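SLT domain-containing protein (Bdellovibrio bacteriovorus HD100, PDB 6TAB) probably cleaves peptidoglycan as a lysozyme-like enzyme of altered substrate specificity that eases the predator's exit from its prey cell. Local coordinates at residues P110-R113 with S114-P118; D205-V208 with S209-R213; I243-W246 with S247-L250. All blocks are in the same frame, centred on the assembly; numbering follows the deposited sequence. Where two conformers were deposited one is given.

Overall arrangement
Contacts 2 and 3 lie at the C-terminal ends of helices, while contact 1 is a turn leading into the one-turn helix 113-116. Contact 1 is partly buried; contact 3, closing helix 238-248, is likewise partly buried and packs directly against that short helix. Contact 2, closing helix 193-211, is a surface contact, rich in charged side chains around one tryptophan. It touches contact 1 through a probable backbone hydrogen bond, Ala111 N to Gly212 O. Contacts 2 and 3 stay about 11 Å apart at their nearest atoms. Contact 1 joins backbone bonds to a buried carboxylate, an aromatic ring and a disulfide cysteine; contact 3 mixes nonpolar side chains with a buried serine hydroxyl.

Contact 1 (P110-R113 with S114-P118); sequences PADR and SLFCP
Backbone hydrogen bonds join Asp112 and Arg113 to Leu115, Phe116 and Cys117. Asp112 O accepts two of them: Phe116 N, 3.1 Å away, approaches nearly in line with the carbonyl bond, while Leu115 N lies above the carbonyl plane at the same distance of 3.1 Å. One residue on, Cys117 N gives a short bond of 2.8 Å to Arg113 O. Pro118 has no N-H to offer, so its ring ends the series, and a CA-H···O contact of 3.5 Å runs from Pro118 CA to Arg113 O.

Among side-chain polar bonds, Arg113 turns back over the preceding turn. With CG between the backbone N and the carbonyl carbon (chi1 62°) and the chain then extended to NE, its NH1 makes a hydrogen bond of 3.0 Å to Pro110 O. That oxygen lies close to the guanidinium plane, yet NH1 stands above the carbonyl plane, on the face opposite to the one used by Arg113 N. A water accepts from Ser114 N and donates to Ala111 O, bridging the turn to the helix start.

Van der Waals contact is made by Asp112 and Phe116. The carboxylate and ring planes stand 69° apart, with Asp112 OD2 3.6 Å from Phe116 CE2. Asp112 occupies the N-cap position, but its side chain makes no capping bond, consistent with both oxygens being engaged by Ile214 N and Ala215 N. Phe116 turns inward against Val244 and Tyr131, and Cys117 forms the disulfide with Cys253. The arrangement is a type I turn, opened by Pro110, running straight into a single-turn helix.

Contact 2 (D205-V208 with S209-R213); sequences DRWV and SRDGR
Trp207 and Arg210 lie side by side, three residues apart on the helix, and point the same way. Arg210 CG is anti to the backbone N (chi1 175°) and the chain stays extended to NE, which carries the methylenes past the six-membered part of the indole: Arg210 CD rests 3.6 Å from Trp207 CZ3. The guanidinium plane is turned 77° from the ring, so this is contact of an aliphatic stem and not a stack. Arg206, the preceding residue, lays its CD over the centre of one indole face, 3.7 Å above the plane. Long arginine stems thus shield the tryptophan at a surface where their charged ends can meet solvent, while the indole NE1 bonds to Tyr180 OH.

Asp211 CB lies 3.2 Å from Trp207 O, as the helix dictates; beyond it, OD2 accepts a hydrogen bond from Gly224 N and OD1 makes a salt bridge to Arg227. Val208 turns its methyls toward the returning chain: Val208 CG1 lies 3.6 Å from Arg213 O, a buried carbonyl without a hydrogen-bond partner, which also receives a CA-H···O contact from Val208 CA.

The last helical bonds are Asp211 N to Trp207 O and Gly212 N to Val208 O, both 2.9 Å. Gly212, with positive phi (75°) that glycine accepts easily, is the first residue past helix 193-211 of this lysozyme-clan domain, in the left-handed conformation common at helix C-termini.

Contact 3 (I243-W246 with S247-L250); sequences IVSW and SQNL
Gln248 lies back along the helix onto Val244 and Ser245, and its side chain can be followed outward. CB sits 3.6 Å from Val244 O, the oxygen that also accepts the Gln248 backbone N-H. CG, set between the backbone N and the carbonyl carbon (chi1 75°), passes closer still, 3.4 Å from Val244 O, and also comes near Ser245 O. From there the chain is extended, and Gln248 CD crosses the methyl Val244 CG1 obliquely at 4.1 Å, the tip continuing past that methyl. A flexible, polar-tipped glutamine suits such a partly exposed position, where its stem lies on the helix and its tip reaches toward Leu115 of helix 113-116.

The backbone here is ordinary alpha-helix: Ser247 N bonds to Ile243 O and Gln248 N to Val244 O, the latter at 3.0 Å. The next bond, Asn249 N to Ser245 O, is weak, and a tighter turn follows, with Leu250 N bonded to Ser247 O. This change from helical bonding to a tighter turn marks the C-terminal end of helix 238-248, which in this lysozyme-clan fold packs against helices 113-116 and 125-144.

Ser247 is the small residue at that packing face. Its CB rests 3.3 Å from Ile243 O, and OG, anti to the backbone N (chi1 174°), hydrogen-bonds outside to Phe116 O and to Tyr131 OH, so a buried hydroxyl finds partners on both neighbouring helices. Val244, branched and nonpolar, meets Leu115 and Phe116. Ile243 and Trp246 reach helix 125-144 at Ser138, the indole also touching Phe134. Leu250 folds back with CG 3.4 Å from Trp246 O, and its side chain packs against Tyr131 and Val76.

Contact 1 (P110-R113 with S114-P118)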
loop_
_atom_site.group_PDB
_atom_site.type_symbol
_atom_site.label_atom_id
_atom_site.label_comp_id
_atom_site.label_asym_id
_atom_site.label_seq_id
_atom_site.Cartn_x
_atom_site.Cartn_y
_atom_site.Cartn_z
ATOM N N PRO A 110 10.060 -11.546 -3.085
ATOM C CA PRO A 110 9.005 -12.071 -2.208
ATOM C C PRO A 110 8.679 -13.568 -2.419
ATOM O O PRO A 110 8.649 -14.039 -3.583
ATOM C CB PRO A 110 7.762 -11.225 -2.488
ATOM C CG PRO A 110 8.103 -10.330 -3.563
ATOM C CD PRO A 110 9.518 -10.512 -3.994
ATOM N N ALA A 111 8.395 -14.296 -1.318
ATOM C CA ALA A 111 8.099 -15.736 -1.383
ATOM C C ALA A 111 6.799 -16.047 -2.124
ATOM O O ALA A 111 6.658 -17.194 -2.597
ATOM C CB ALA A 111 8.055 -16.352 -0.017
ATOM N N ASP A 112 5.872 -15.087 -2.193
ATOM C CA ASP A 112 4.585 -15.238 -2.916
ATOM C C ASP A 112 4.610 -14.551 -4.293
ATOM O O ASP A 112 3.528 -14.243 -4.845
ATOM C CB ASP A 112 3.443 -14.784 -2.016
ATOM C CG ASP A 112 3.595 -13.386 -1.425
ATOM O OD1 ASP A 112 4.685 -12.731 -1.619
ATOM O OD2 ASP A 112 2.616 -12.942 -0.730
ATOM N N ARG A 113 5.782 -14.335 -4.905
ATOM C CA ARG A 113 5.855 -13.828 -6.284
ATOM C C ARG A 113 5.117 -14.752 -7.271
ATOM O O ARG A 113 4.519 -14.235 -8.241
ATOM C CB ARG A 113 7.310 -13.585 -6.685
ATOM C CG ARG A 113 8.211 -14.816 -6.687
ATOM C CD ARG A 113 9.691 -14.430 -6.703
ATOM N NE ARG A 113 10.631 -15.554 -6.729
ATOM C CZ ARG A 113 11.095 -16.244 -5.667
ATOM N NH1 ARG A 113 10.778 -15.913 -4.420
ATOM N NH2 ARG A 113 11.940 -17.247 -5.913
ATOM N N SER A 114 5.053 -16.072 -7.043
ATOM C CA SER A 114 4.352 -16.941 -8.014
ATOM C C SER A 114 2.855 -16.578 -8.123
ATOM O O SER A 114 2.237 -16.847 -9.154
ATOM C CB SER A 114 4.554 -18.422 -7.701
ATOM O OG SER A 114 4.050 -18.796 -6.408
ATOM N N LEU A 115 2.287 -16.036 -7.037
ATOM C CA LEU A 115 0.894 -15.564 -6.996
ATOM C C LEU A 115 0.762 -14.137 -7.546
ATOM O O LEU A 115 -0.050 -13.879 -8.455
ATOM C CB LEU A 115 0.355 -15.632 -5.557
ATOM C CG LEU A 115 -1.045 -15.055 -5.319
ATOM C CD1 LEU A 115 -2.096 -15.770 -6.130
ATOM C CD2 LEU A 115 -1.423 -15.047 -3.840
ATOM N N PHE A 116 1.509 -13.175 -6.984
ATOM C CA PHE A 116 1.327 -11.758 -7.302
ATOM C C PHE A 116 2.007 -11.312 -8.595
ATOM O O PHE A 116 1.463 -10.439 -9.304
ATOM C CB PHE A 116 1.814 -10.895 -6.140
ATOM C CG PHE A 116 0.847 -10.794 -4.994
ATOM C CD1 PHE A 116 -0.152 -9.841 -5.032
ATOM C CD2 PHE A 116 0.920 -11.635 -3.890
ATOM C CE1 PHE A 116 -1.061 -9.726 -3.990
ATOM C CE2 PHE A 116 0.025 -11.513 -2.834
ATOM C CZ PHE A 116 -0.994 -10.575 -2.906
ATOM N N CYS A 117 3.208 -11.823 -8.900
ATOM C CA CYS A 117 4.027 -11.248 -9.991
ATOM C C CYS A 117 5.072 -12.265 -10.430
ATOM O O CYS A 117 6.216 -12.263 -9.936
ATOM C CB CYS A 117 4.659 -9.910 -9.592
ATOM S SG CYS A 117 5.574 -9.095 -10.949
ATOM N N PRO A 118 4.681 -13.227 -11.309
ATOM C CA PRO A 118 5.579 -14.354 -11.566
ATOM C C PRO A 118 7.017 -14.020 -12.019
ATOM O O PRO A 118 7.970 -14.749 -11.636
ATOM C CB PRO A 118 4.782 -15.176 -12.605
ATOM C CG PRO A 118 3.345 -14.913 -12.195
ATOM C CD PRO A 118 3.306 -13.451 -11.805
HETATM O O HOH W 1 6.678 -17.737 -5.270
#

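Contact 2 (D205-V208 with S209-R213)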
loop_
_atom_site.group_PDB
_atom_site.type_symbol
_atom_site.label_atom_id
_atom_site.label_comp_id
_atom_site.label_asym_id
_atom_site.label_seq_id
_atom_site.Cartn_x
_atom_site.Cartn_y
_atom_site.Cartn_z
ATOM N N ASP A 205 7.481 -1.112 3.839
ATOM C CA ASP A 205 8.941 -1.244 3.992
ATOM C C ASP A 205 9.292 -2.072 5.255
ATOM O O ASP A 205 10.271 -2.856 5.248
ATOM C CB ASP A 205 9.644 0.121 4.028
ATOM C CG ASP A 205 11.160 0.064 3.991
ATOM O OD1 ASP A 205 11.702 -0.149 2.870
ATOM O OD2 ASP A 205 11.798 0.262 5.062
ATOM N N ARG A 206 8.544 -1.922 6.317
ATOM C CA ARG A 206 8.784 -2.695 7.515
ATOM C C ARG A 206 8.360 -4.149 7.329
ATOM O O ARG A 206 9.175 -5.031 7.510
ATOM C CB ARG A 206 8.021 -2.124 8.720
ATOM C CG ARG A 206 8.365 -2.914 10.002
ATOM C CD ARG A 206 7.433 -2.816 11.157
ATOM N NE ARG A 206 7.525 -1.563 11.823
ATOM C CZ ARG A 206 6.752 -1.166 12.866
ATOM N NH1 ARG A 206 5.758 -1.910 13.410
ATOM N NH2 ARG A 206 6.949 0.034 13.325
ATOM N N TRP A 207 7.097 -4.402 6.961
ATOM C CA TRP A 207 6.579 -5.791 7.014
ATOM C C TRP A 207 6.983 -6.670 5.818
ATOM O O TRP A 207 7.230 -7.876 6.007
ATOM C CB TRP A 207 5.075 -5.832 7.244
ATOM C CG TRP A 207 4.626 -5.213 8.529
ATOM C CD1 TRP A 207 3.744 -4.180 8.654
ATOM C CD2 TRP A 207 4.982 -5.609 9.850
ATOM N NE1 TRP A 207 3.520 -3.914 9.964
ATOM C CE2 TRP A 207 4.292 -4.743 10.734
ATOM C CE3 TRP A 207 5.822 -6.585 10.386
ATOM C CZ2 TRP A 207 4.357 -4.859 12.116
ATOM C CZ3 TRP A 207 5.911 -6.678 11.762
ATOM C CH2 TRP A 207 5.207 -5.819 12.612
ATOM N N VAL A 208 6.946 -6.143 4.580
ATOM C CA VAL A 208 7.360 -6.961 3.437
ATOM C C VAL A 208 8.827 -7.402 3.619
ATOM O O VAL A 208 9.179 -8.554 3.333
ATOM C CB VAL A 208 7.070 -6.270 2.087
ATOM C CG1 VAL A 208 7.534 -7.125 0.896
ATOM C CG2 VAL A 208 5.577 -5.952 1.934
ATOM N N SER A 209 9.746 -6.528 4.162
ATOM C CA SER A 209 11.192 -6.826 4.378
ATOM C C SER A 209 11.436 -7.768 5.573
ATOM O O SER A 209 12.358 -8.614 5.520
ATOM C CB SER A 209 11.998 -5.548 4.511
ATOM O OG SER A 209 13.368 -5.825 4.762
ATOM N N ARG A 210 10.581 -7.581 6.585
ATOM C CA ARG A 210 10.746 -8.469 7.794
ATOM C C ARG A 210 10.243 -9.884 7.457
ATOM O O ARG A 210 10.841 -10.907 7.892
ATOM C CB ARG A 210 9.986 -7.915 9.015
ATOM C CG ARG A 210 9.969 -8.769 10.285
ATOM C CD ARG A 210 9.119 -8.189 11.416
ATOM N NE ARG A 210 9.229 -8.919 12.687
ATOM C CZ ARG A 210 10.007 -8.577 13.711
ATOM N NH1 ARG A 210 10.750 -7.485 13.663
ATOM N NH2 ARG A 210 10.049 -9.336 14.792
ATOM N N ASP A 211 9.119 -9.977 6.723
ATOM C CA ASP A 211 8.421 -11.262 6.538
ATOM C C ASP A 211 8.872 -11.979 5.236
ATOM O O ASP A 211 8.573 -13.182 5.052
ATOM C CB ASP A 211 6.902 -11.042 6.564
ATOM C CG ASP A 211 6.319 -10.618 7.910
ATOM O OD1 ASP A 211 6.996 -10.893 8.978
ATOM O OD2 ASP A 211 5.189 -10.034 7.907
ATOM N N GLY A 212 9.436 -11.231 4.281
ATOM C CA GLY A 212 9.901 -11.794 3.016
ATOM C C GLY A 212 8.796 -12.147 2.026
ATOM O O GLY A 212 9.022 -13.015 1.150
ATOM N N ARG A 213 7.622 -11.498 2.129
ATOM C CA ARG A 213 6.463 -11.808 1.273
ATOM C C ARG A 213 5.502 -10.619 1.293
ATOM O O ARG A 213 5.526 -9.786 2.223
ATOM C CB ARG A 213 5.813 -13.130 1.685
ATOM C CG ARG A 213 5.294 -13.161 3.103
ATOM C CD ARG A 213 4.861 -14.566 3.585
ATOM N NE ARG A 213 3.719 -15.023 2.822
ATOM C CZ ARG A 213 3.583 -16.169 2.167
ATOM N NH1 ARG A 213 4.471 -17.137 2.307
ATOM N NH2 ARG A 213 2.517 -16.345 1.392
#

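Contact 3 (I243-W246 with S247-L250)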
loop_
_atom_site.group_PDB
_atom_site.type_symbol
_atom_site.label_atom_id
_atom_site.label_comp_id
_atom_site.label_asym_id
_atom_site.label_seq_id
_atom_site.Cartn_x
_atom_site.Cartn_y
_atom_site.Cartn_z
ATOM N N ILE A 243 -7.226 -7.075 -6.590
ATOM C CA ILE A 243 -5.821 -6.677 -6.402
ATOM C C ILE A 243 -4.894 -7.772 -6.954
ATOM O O ILE A 243 -3.924 -7.474 -7.693
ATOM C CB ILE A 243 -5.536 -6.340 -4.917
ATOM C CG1 ILE A 243 -6.277 -5.058 -4.511
ATOM C CG2 ILE A 243 -4.035 -6.181 -4.644
ATOM C CD1 ILE A 243 -6.313 -4.759 -3.033
ATOM N N VAL A 244 -5.165 -9.044 -6.594
ATOM C CA VAL A 244 -4.299 -10.157 -7.066
ATOM C C VAL A 244 -4.356 -10.282 -8.607
ATOM O O VAL A 244 -3.332 -10.445 -9.252
ATOM C CB VAL A 244 -4.702 -11.498 -6.414
ATOM C CG1 VAL A 244 -4.080 -12.715 -7.101
ATOM C CG2 VAL A 244 -4.364 -11.502 -4.942
ATOM N N SER A 245 -5.583 -10.231 -9.197
ATOM C CA SER A 245 -5.770 -10.382 -10.643
ATOM C C SER A 245 -5.045 -9.261 -11.416
ATOM O O SER A 245 -4.312 -9.505 -12.398
ATOM C CB SER A 245 -7.242 -10.430 -11.016
ATOM O OG SER A 245 -7.402 -10.713 -12.404
ATOM N N TRP A 246 -5.262 -8.012 -10.989
ATOM C CA TRP A 246 -4.663 -6.873 -11.701
ATOM C C TRP A 246 -3.131 -6.935 -11.622
ATOM O O TRP A 246 -2.447 -6.666 -12.607
ATOM C CB TRP A 246 -5.212 -5.548 -11.189
ATOM C CG TRP A 246 -6.696 -5.334 -11.368
ATOM C CD1 TRP A 246 -7.571 -6.031 -12.142
ATOM C CD2 TRP A 246 -7.493 -4.383 -10.644
ATOM N NE1 TRP A 246 -8.861 -5.562 -11.965
ATOM C CE2 TRP A 246 -8.839 -4.541 -11.045
ATOM C CE3 TRP A 246 -7.195 -3.464 -9.636
ATOM C CZ2 TRP A 246 -9.866 -3.765 -10.513
ATOM C CZ3 TRP A 246 -8.206 -2.675 -9.130
ATOM C CH2 TRP A 246 -9.528 -2.815 -9.577
ATOM N N SER A 247 -2.577 -7.275 -10.445
ATOM C CA SER A 247 -1.115 -7.414 -10.258
ATOM C C SER A 247 -0.520 -8.470 -11.209
ATOM O O SER A 247 0.434 -8.211 -11.965
ATOM C CB SER A 247 -0.825 -7.763 -8.803
ATOM O OG SER A 247 0.554 -8.048 -8.582
ATOM N N GLN A 248 -1.102 -9.685 -11.187
ATOM C CA GLN A 248 -0.479 -10.829 -11.888
ATOM C C GLN A 248 -0.624 -10.691 -13.414
ATOM O O GLN A 248 0.160 -11.340 -14.160
ATOM C CB GLN A 248 -0.975 -12.153 -11.317
ATOM C CG GLN A 248 -2.382 -12.489 -11.755
ATOM C CD GLN A 248 -3.093 -13.575 -10.957
ATOM O OE1 GLN A 248 -2.604 -14.193 -10.006
ATOM N NE2 GLN A 248 -4.317 -13.776 -11.321
ATOM N N ASN A 249 -1.535 -9.824 -13.886
ATOM C CA ASN A 249 -1.749 -9.595 -15.339
ATOM C C ASN A 249 -1.024 -8.342 -15.868
ATOM O O ASN A 249 -1.148 -8.046 -17.081
ATOM C CB ASN A 249 -3.246 -9.606 -15.650
ATOM C CG ASN A 249 -3.824 -11.012 -15.530
ATOM O OD1 ASN A 249 -4.812 -11.240 -14.852
ATOM N ND2 ASN A 249 -3.255 -11.961 -16.260
ATOM N N LEU A 250 -0.250 -7.635 -15.037
ATOM C CA LEU A 250 0.589 -6.581 -15.546
ATOM C C LEU A 250 1.574 -7.186 -16.564
ATOM O O LEU A 250 2.143 -8.279 -16.319
ATOM C CB LEU A 250 1.329 -5.892 -14.389
ATOM C CG LEU A 250 0.488 -5.095 -13.332
ATOM C CD1 LEU A 250 1.419 -4.650 -12.248
ATOM C CD2 LEU A 250 -0.224 -3.935 -14.031
#